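Local atomic coordinates of osmolarity sensor protein EnvZ (Escherichia coli, PDB entry 5XGA), a protein that is a membrane-bound sensor histidine kinase that responds to osmolarity, its periplasmic domain probably taking part in sensing. Residues Leu10-Arg22 with Tyr72-Gly84. Numbering follows the deposited sequence.
Sequences LQQFNKVLAYEVR and YEFLSHQMAQQLG
Between N14 and Q78 two side-chain amides slide past each other in opposite directions, their planes 25° apart, and the NE2 of Q78 gives a hydrogen bond of 2.9 Å to the OD1 of N14. The donor lies in the carbonyl plane, on a lone pair. Q78 reaches this place fully extended, with CG anti to the backbone N (chi1 180°), and its other amide atom, OE1, takes a second bond, 2.9 Å from the NZ of K15, which comes from above the carbonyl plane. The amide thus bridges two consecutive residues of helix 10-24, and an alanine in place of Q78 would probably leave the OD1 of N14 and the ammonium of K15 without these mates. The ND2 of N14 is buried by the contact and has no hydrogen-bonding partner in the model; the CE of M79 lies 3.4 Å from it.

M79, bent at chi2 and chi3, curls so that SD lies against A18, 3.6 Å from its CB, while CE also meets the CD2 of L17. At A18, which has only a methyl group to place between the helices, the CA atoms of A18 and M79 are 5.5 Å apart. Toward the ends the contact is largely apolar: the CD2 of L10 touches the CE2 of Y72 at 3.8 Å, and the CD2 of L83 packs on the CG1 of V21, though the extended R22 chain runs past the O of Q82.

With their axes 26° from parallel, the two helices lie side by side against the five-stranded antiparallel sheet, a helical layer packed on a beta sheet: L17 and M79 reach V100 and L102 of strand 99-104, L10 and Y72 meet V91 of strand 87-92, and L17 also touches L51 of helix 41-51.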
ATOM      1  N   LEU A  10       9.932  -7.963  -1.526  1.00 22.09           N
ATOM      2  CA  LEU A  10       8.675  -7.693  -0.855  1.00 25.77           C
ATOM      3  C   LEU A  10       8.876  -6.651   0.245  1.00 21.97           C
ATOM      4  O   LEU A  10       8.053  -5.754   0.424  1.00 23.79           O
ATOM      5  CB  LEU A  10       8.106  -8.990  -0.277  1.00 28.98           C
ATOM      6  CG  LEU A  10       6.686  -8.878   0.253  1.00 31.83           C
ATOM      7  CD1 LEU A  10       5.731  -8.532  -0.879  1.00 26.88           C
ATOM      8  CD2 LEU A  10       6.297 -10.193   0.928  1.00 32.72           C
ATOM      9  N   GLN A  11       9.988  -6.758   0.967  1.00 21.81           N
ATOM     10  CA  GLN A  11      10.268  -5.837   2.067  1.00 30.58           C
ATOM     11  C   GLN A  11      10.488  -4.413   1.567  1.00 30.05           C
ATOM     12  O   GLN A  11       9.995  -3.448   2.149  1.00 26.51           O
ATOM     13  CB  GLN A  11      11.489  -6.308   2.858  1.00 36.97           C
ATOM     14  CG  GLN A  11      11.356  -7.722   3.437  1.00 41.89           C
ATOM     15  CD  GLN A  11      11.833  -8.821   2.480  1.00 43.95           C
ATOM     16  OE1 GLN A  11      11.666  -8.723   1.264  1.00 32.58           O
ATOM     17  NE2 GLN A  11      12.430  -9.878   3.038  1.00 47.40           N
ATOM     18  N   GLN A  12      11.245  -4.275   0.482  1.00 24.07           N
ATOM     19  CA  GLN A  12      11.463  -2.957  -0.110  1.00 20.77           C
ATOM     20  C   GLN A  12      10.171  -2.387  -0.695  1.00 25.17           C
ATOM     21  O   GLN A  12       9.913  -1.178  -0.614  1.00 24.85           O
ATOM     22  CB  GLN A  12      12.522  -3.050  -1.203  1.00 24.34           C
ATOM     23  CG  GLN A  12      12.900  -1.734  -1.803  1.00 29.13           C
ATOM     24  CD  GLN A  12      14.049  -1.903  -2.757  1.00 36.43           C
ATOM     25  OE1 GLN A  12      14.218  -2.978  -3.343  1.00 24.42           O
ATOM     26  NE2 GLN A  12      14.863  -0.861  -2.908  1.00 38.39           N
ATOM     27  N   PHE A  13       9.372  -3.262  -1.308  1.00 21.02           N
ATOM     28  CA  PHE A  13       8.115  -2.836  -1.911  1.00 19.69           C
ATOM     29  C   PHE A  13       7.165  -2.303  -0.852  1.00 23.30           C
ATOM     30  O   PHE A  13       6.511  -1.286  -1.059  1.00 24.07           O
ATOM     31  CB  PHE A  13       7.455  -3.975  -2.668  1.00 24.24           C
ATOM     32  CG  PHE A  13       6.169  -3.581  -3.331  1.00 24.60           C
ATOM     33  CD1 PHE A  13       6.172  -2.788  -4.462  1.00 25.53           C
ATOM     34  CD2 PHE A  13       4.958  -4.016  -2.831  1.00 25.81           C
ATOM     35  CE1 PHE A  13       4.985  -2.436  -5.079  1.00 30.01           C
ATOM     36  CE2 PHE A  13       3.769  -3.664  -3.444  1.00 24.85           C
ATOM     37  CZ  PHE A  13       3.784  -2.878  -4.564  1.00 24.64           C
ATOM     38  N   ASN A  14       7.089  -3.000   0.282  1.00 23.20           N
ATOM     39  CA  ASN A  14       6.263  -2.538   1.398  1.00 22.29           C
ATOM     40  C   ASN A  14       6.681  -1.146   1.878  1.00 22.68           C
ATOM     41  O   ASN A  14       5.832  -0.304   2.223  1.00 21.73           O
ATOM     42  CB  ASN A  14       6.335  -3.547   2.555  1.00 21.74           C
ATOM     43  CG  ASN A  14       5.214  -3.372   3.552  1.00 26.24           C
ATOM     44  OD1 ASN A  14       5.442  -3.033   4.729  1.00 27.10           O
ATOM     45  ND2 ASN A  14       3.988  -3.609   3.097  1.00 21.30           N
ATOM     46  N   LYS A  15       7.989  -0.899   1.921  1.00 24.49           N
ATOM     47  CA  LYS A  15       8.482   0.407   2.362  1.00 24.76           C
ATOM     48  C   LYS A  15       8.046   1.485   1.389  1.00 23.14           C
ATOM     49  O   LYS A  15       7.605   2.571   1.783  1.00 25.18           O
ATOM     50  CB  LYS A  15      10.006   0.425   2.482  1.00 27.82           C
ATOM     51  CG  LYS A  15      10.582  -0.493   3.541  1.00 38.20           C
ATOM     52  CD  LYS A  15      12.076  -0.225   3.742  1.00 35.70           C
ATOM     53  CE  LYS A  15      12.288   0.847   4.800  1.00 56.61           C
ATOM     54  NZ  LYS A  15      11.634   0.458   6.093  1.00 49.04           N
ATOM     55  N   VAL A  16       8.196   1.178   0.107  1.00 20.55           N
ATOM     56  CA  VAL A  16       7.809   2.091  -0.960  1.00 22.26           C
ATOM     57  C   VAL A  16       6.316   2.374  -0.920  1.00 23.62           C
ATOM     58  O   VAL A  16       5.878   3.527  -0.905  1.00 24.34           O
ATOM     59  CB  VAL A  16       8.178   1.511  -2.329  1.00 27.16           C
ATOM     60  CG1 VAL A  16       7.432   2.254  -3.427  1.00 30.91           C
ATOM     61  CG2 VAL A  16       9.689   1.570  -2.523  1.00 28.67           C
ATOM     62  N   LEU A  17       5.539   1.302  -0.888  1.00 21.37           N
ATOM     63  CA  LEU A  17       4.092   1.397  -0.811  1.00 21.61           C
ATOM     64  C   LEU A  17       3.623   2.255   0.368  1.00 19.76           C
ATOM     65  O   LEU A  17       2.729   3.095   0.231  1.00 19.91           O
ATOM     66  CB  LEU A  17       3.509  -0.006  -0.700  1.00 17.51           C
ATOM     67  CG  LEU A  17       2.006  -0.138  -0.594  1.00 22.31           C
ATOM     68  CD1 LEU A  17       1.358   0.410  -1.837  1.00 26.86           C
ATOM     69  CD2 LEU A  17       1.663  -1.611  -0.392  1.00 25.28           C
ATOM     70  N   ALA A  18       4.223   2.034   1.529  1.00 23.72           N
ATOM     71  CA  ALA A  18       3.822   2.748   2.744  1.00 24.17           C
ATOM     72  C   ALA A  18       4.008   4.251   2.593  1.00 23.95           C
ATOM     73  O   ALA A  18       3.115   5.042   2.917  1.00 24.70           O
ATOM     74  CB  ALA A  18       4.611   2.235   3.937  1.00 21.74           C
ATOM     75  N   TYR A  19       5.179   4.641   2.110  1.00 21.33           N
ATOM     76  CA  TYR A  19       5.488   6.048   1.899  1.00 26.71           C
ATOM     77  C   TYR A  19       4.530   6.699   0.920  1.00 25.28           C
ATOM     78  O   TYR A  19       4.017   7.787   1.176  1.00 26.89           O
ATOM     79  CB  TYR A  19       6.915   6.234   1.399  1.00 27.64           C
ATOM     80  CG  TYR A  19       7.303   7.688   1.472  1.00 36.32           C
ATOM     81  CD1 TYR A  19       7.255   8.365   2.685  1.00 34.66           C
ATOM     82  CD2 TYR A  19       7.670   8.401   0.337  1.00 40.00           C
ATOM     83  CE1 TYR A  19       7.586   9.710   2.777  1.00 44.55           C
ATOM     84  CE2 TYR A  19       8.007   9.752   0.419  1.00 43.58           C
ATOM     85  CZ  TYR A  19       7.956  10.397   1.644  1.00 39.78           C
ATOM     86  OH  TYR A  19       8.280  11.732   1.750  1.00 46.99           O
ATOM     87  N   GLU A  20       4.273   6.028  -0.200  1.00 20.67           N
ATOM     88  CA  GLU A  20       3.382   6.576  -1.216  1.00 23.24           C
ATOM     89  C   GLU A  20       1.930   6.594  -0.753  1.00 24.80           C
ATOM     90  O   GLU A  20       1.223   7.560  -0.997  1.00 23.19           O
ATOM     91  CB  GLU A  20       3.520   5.786  -2.536  1.00 21.76           C
ATOM     92  CG  GLU A  20       4.952   5.751  -3.043  1.00 20.03           C
ATOM     93  CD  GLU A  20       5.071   5.422  -4.526  1.00 34.98           C
ATOM     94  OE1 GLU A  20       4.033   5.270  -5.202  1.00 38.28           O
ATOM     95  OE2 GLU A  20       6.212   5.333  -5.021  1.00 33.55           O
ATOM     96  N   VAL A  21       1.472   5.535  -0.084  1.00 21.76           N
ATOM     97  CA  VAL A  21       0.113   5.557   0.448  1.00 18.37           C
ATOM     98  C   VAL A  21      -0.052   6.662   1.493  1.00 23.90           C
ATOM     99  O   VAL A  21      -1.116   7.278   1.600  1.00 23.25           O
ATOM    100  CB  VAL A  21      -0.271   4.223   1.058  1.00 19.82           C
ATOM    101  CG1 VAL A  21      -1.565   4.366   1.855  1.00 22.66           C
ATOM    102  CG2 VAL A  21      -0.431   3.195  -0.053  1.00 20.35           C
ATOM    103  N   ARG A  22       1.005   6.916   2.249  1.00 20.89           N
ATOM    104  CA  ARG A  22       0.975   7.989   3.236  1.00 26.29           C
ATOM    105  C   ARG A  22       0.682   9.323   2.534  1.00 28.89           C
ATOM    106  O   ARG A  22      -0.100  10.142   3.015  1.00 27.23           O
ATOM    107  CB  ARG A  22       2.302   8.044   3.993  1.00 27.34           C
ATOM    108  CG  ARG A  22       2.276   8.951   5.196  1.00 36.17           C
ATOM    109  CD  ARG A  22       3.616   8.972   5.890  1.00 38.28           C
ATOM    110  NE  ARG A  22       3.738  10.168   6.717  1.00 38.82           N
ATOM    111  CZ  ARG A  22       4.896  10.676   7.124  1.00 44.46           C
ATOM    112  NH1 ARG A  22       6.035  10.085   6.788  1.00 34.40           N
ATOM    113  NH2 ARG A  22       4.912  11.777   7.866  1.00 46.21           N
ATOM    114  N   TYR A  72       0.991 -10.855   7.171  1.00 28.75           N
ATOM    115  CA  TYR A  72       2.399 -10.571   7.445  1.00 28.86           C
ATOM    116  C   TYR A  72       2.518  -9.590   8.610  1.00 30.24           C
ATOM    117  O   TYR A  72       2.155  -8.421   8.482  1.00 24.38           O
ATOM    118  CB  TYR A  72       3.085  -9.996   6.211  1.00 30.30           C
ATOM    119  CG  TYR A  72       3.568 -11.057   5.257  1.00 33.19           C
ATOM    120  CD1 TYR A  72       2.677 -11.962   4.688  1.00 29.81           C
ATOM    121  CD2 TYR A  72       4.910 -11.150   4.919  1.00 36.40           C
ATOM    122  CE1 TYR A  72       3.121 -12.932   3.803  1.00 35.51           C
ATOM    123  CE2 TYR A  72       5.360 -12.116   4.039  1.00 37.59           C
ATOM    124  CZ  TYR A  72       4.464 -13.000   3.487  1.00 37.97           C
ATOM    125  OH  TYR A  72       4.918 -13.960   2.614  1.00 43.14           O
ATOM    126  N   GLU A  73       3.030 -10.070   9.736  1.00 26.80           N
ATOM    127  CA  GLU A  73       2.998  -9.307  10.973  1.00 26.16           C
ATOM    128  C   GLU A  73       3.959  -8.138  10.915  1.00 28.99           C
ATOM    129  O   GLU A  73       3.591  -7.007  11.234  1.00 25.92           O
ATOM    130  CB  GLU A  73       3.323 -10.214  12.165  1.00 35.55           C
ATOM    131  CG  GLU A  73       3.347  -9.522  13.525  1.00 30.43           C
ATOM    132  CD  GLU A  73       1.968  -9.175  14.060  1.00 36.77           C
ATOM    133  OE1 GLU A  73       0.963  -9.465  13.379  1.00 36.54           O
ATOM    134  OE2 GLU A  73       1.890  -8.595  15.169  1.00 34.40           O
ATOM    135  N   PHE A  74       5.195  -8.395  10.502  1.00 26.84           N
ATOM    136  CA  PHE A  74       6.152  -7.306  10.444  1.00 28.39           C
ATOM    137  C   PHE A  74       5.722  -6.274   9.405  1.00 30.12           C
ATOM    138  O   PHE A  74       5.719  -5.077   9.683  1.00 28.08           O
ATOM    139  CB  PHE A  74       7.563  -7.807  10.142  1.00 31.23           C
ATOM    140  CG  PHE A  74       8.573  -6.707  10.066  1.00 37.45           C
ATOM    141  CD1 PHE A  74       8.964  -6.031  11.214  1.00 39.83           C
ATOM    142  CD2 PHE A  74       9.112  -6.319   8.847  1.00 33.06           C
ATOM    143  CE1 PHE A  74       9.888  -4.994  11.150  1.00 42.66           C
ATOM    144  CE2 PHE A  74      10.035  -5.290   8.779  1.00 35.98           C
ATOM    145  CZ  PHE A  74      10.420  -4.627   9.930  1.00 33.71           C
ATOM    146  N   LEU A  75       5.349  -6.728   8.213  1.00 26.96           N
ATOM    147  CA  LEU A  75       4.909  -5.785   7.184  1.00 26.38           C
ATOM    148  C   LEU A  75       3.723  -4.950   7.673  1.00 20.12           C
ATOM    149  O   LEU A  75       3.643  -3.750   7.399  1.00 20.87           O
ATOM    150  CB  LEU A  75       4.528  -6.516   5.899  1.00 24.02           C
ATOM    151  CG  LEU A  75       5.597  -7.347   5.174  1.00 25.66           C
ATOM    152  CD1 LEU A  75       5.029  -7.848   3.867  1.00 25.74           C
ATOM    153  CD2 LEU A  75       6.891  -6.557   4.936  1.00 28.19           C
ATOM    154  N   SER A  76       2.791  -5.590   8.380  1.00 21.47           N
ATOM    155  CA  SER A  76       1.621  -4.871   8.882  1.00 22.33           C
ATOM    156  C   SER A  76       2.021  -3.785   9.888  1.00 19.96           C
ATOM    157  O   SER A  76       1.489  -2.680   9.860  1.00 24.26           O
ATOM    158  CB  SER A  76       0.619  -5.846   9.519  1.00 24.54           C
ATOM    159  OG  SER A  76       0.199  -6.839   8.587  1.00 24.36           O
ATOM    160  N   HIS A  77       2.937  -4.101  10.796  1.00 23.14           N
ATOM    161  CA  HIS A  77       3.378  -3.100  11.773  1.00 23.49           C
ATOM    162  C   HIS A  77       4.178  -1.988  11.091  1.00 28.98           C
ATOM    163  O   HIS A  77       4.001  -0.799  11.387  1.00 25.11           O
ATOM    164  CB  HIS A  77       4.216  -3.747  12.867  1.00 27.86           C
ATOM    165  CG  HIS A  77       3.408  -4.333  13.973  1.00 31.62           C
ATOM    166  ND1 HIS A  77       3.011  -3.599  15.073  1.00 38.20           N
ATOM    167  CD2 HIS A  77       2.909  -5.578  14.152  1.00 29.60           C
ATOM    168  CE1 HIS A  77       2.309  -4.370  15.884  1.00 31.18           C
ATOM    169  NE2 HIS A  77       2.229  -5.575  15.345  1.00 33.56           N
ATOM    170  N   GLN A  78       5.056  -2.388  10.174  1.00 23.41           N
ATOM    171  CA  GLN A  78       5.864  -1.435   9.424  1.00 26.09           C
ATOM    172  C   GLN A  78       4.946  -0.481   8.658  1.00 24.18           C
ATOM    173  O   GLN A  78       5.160   0.723   8.645  1.00 25.78           O
ATOM    174  CB  GLN A  78       6.822  -2.163   8.470  1.00 26.17           C
ATOM    175  CG  GLN A  78       7.705  -1.217   7.642  1.00 35.51           C
ATOM    176  CD  GLN A  78       8.671  -1.938   6.699  1.00 39.08           C
ATOM    177  OE1 GLN A  78       9.888  -1.747   6.775  1.00 39.85           O
ATOM    178  NE2 GLN A  78       8.129  -2.756   5.800  1.00 28.94           N
ATOM    179  N   MET A  79       3.912  -1.026   8.033  1.00 23.37           N
ATOM    180  CA  MET A  79       2.931  -0.210   7.326  1.00 22.41           C
ATOM    181  C   MET A  79       2.150   0.656   8.319  1.00 24.18           C
ATOM    182  O   MET A  79       1.994   1.857   8.110  1.00 22.75           O
ATOM    183  CB  MET A  79       1.982  -1.103   6.519  1.00 24.67           C
ATOM    184  CG  MET A  79       0.858  -0.352   5.798  1.00 24.04           C
ATOM    185  SD  MET A  79       1.432   0.567   4.345  1.00 23.63           S
ATOM    186  CE  MET A  79       2.079  -0.772   3.316  1.00 19.12           C
ATOM    187  N   ALA A  80       1.684   0.052   9.408  1.00 22.55           N
ATOM    188  CA  ALA A  80       0.905   0.801  10.412  1.00 24.97           C
ATOM    189  C   ALA A  80       1.672   2.018  10.932  1.00 25.16           C
ATOM    190  O   ALA A  80       1.112   3.113  11.075  1.00 26.72           O
ATOM    191  CB  ALA A  80       0.519  -0.107  11.584  1.00 23.13           C
ATOM    192  N   GLN A  81       2.948   1.814  11.225  1.00 25.41           N
ATOM    193  CA  GLN A  81       3.795   2.886  11.742  1.00 31.43           C
ATOM    194  C   GLN A  81       3.953   4.036  10.753  1.00 30.42           C
ATOM    195  O   GLN A  81       3.989   5.191  11.156  1.00 27.28           O
ATOM    196  CB  GLN A  81       5.171   2.338  12.113  1.00 32.10           C
ATOM    197  CG  GLN A  81       5.694   2.847  13.438  1.00 49.26           C
ATOM    198  CD  GLN A  81       6.459   1.781  14.192  1.00 59.29           C
ATOM    199  OE1 GLN A  81       6.923   0.800  13.602  1.00 52.81           O
ATOM    200  NE2 GLN A  81       6.586   1.957  15.504  1.00 46.48           N
ATOM    201  N   GLN A  82       4.060   3.729   9.464  1.00 26.31           N
ATOM    202  CA  GLN A  82       4.239   4.771   8.454  1.00 29.78           C
ATOM    203  C   GLN A  82       2.939   5.492   8.160  1.00 26.89           C
ATOM    204  O   GLN A  82       2.918   6.708   7.980  1.00 30.58           O
ATOM    205  CB  GLN A  82       4.801   4.183   7.156  1.00 26.02           C
ATOM    206  CG  GLN A  82       6.259   3.811   7.222  1.00 37.84           C
ATOM    207  CD  GLN A  82       7.153   5.013   7.451  1.00 43.45           C
ATOM    208  OE1 GLN A  82       7.171   5.962   6.657  1.00 42.27           O
ATOM    209  NE2 GLN A  82       7.900   4.978   8.549  1.00 42.24           N
ATOM    210  N   LEU A  83       1.846   4.744   8.090  1.00 25.61           N
ATOM    211  CA  LEU A  83       0.552   5.354   7.788  1.00 24.21           C
ATOM    212  C   LEU A  83      -0.030   6.029   9.010  1.00 30.48           C
ATOM    213  O   LEU A  83      -0.938   6.853   8.893  1.00 34.37           O
ATOM    214  CB  LEU A  83      -0.447   4.317   7.263  1.00 22.05           C
ATOM    215  CG  LEU A  83      -0.037   3.563   5.994  1.00 22.46           C
ATOM    216  CD1 LEU A  83      -1.233   2.818   5.409  1.00 31.21           C
ATOM    217  CD2 LEU A  83       0.580   4.507   4.963  1.00 23.37           C
ATOM    218  N   GLY A  84       0.465   5.647  10.183  1.00 25.37           N
ATOM    219  CA  GLY A  84       0.052   6.272  11.433  1.00 30.47           C
ATOM    220  C   GLY A  84      -1.297   5.838  11.976  1.00 32.37           C
ATOM    221  O   GLY A  84      -1.995   6.624  12.620  1.00 29.64           O
TER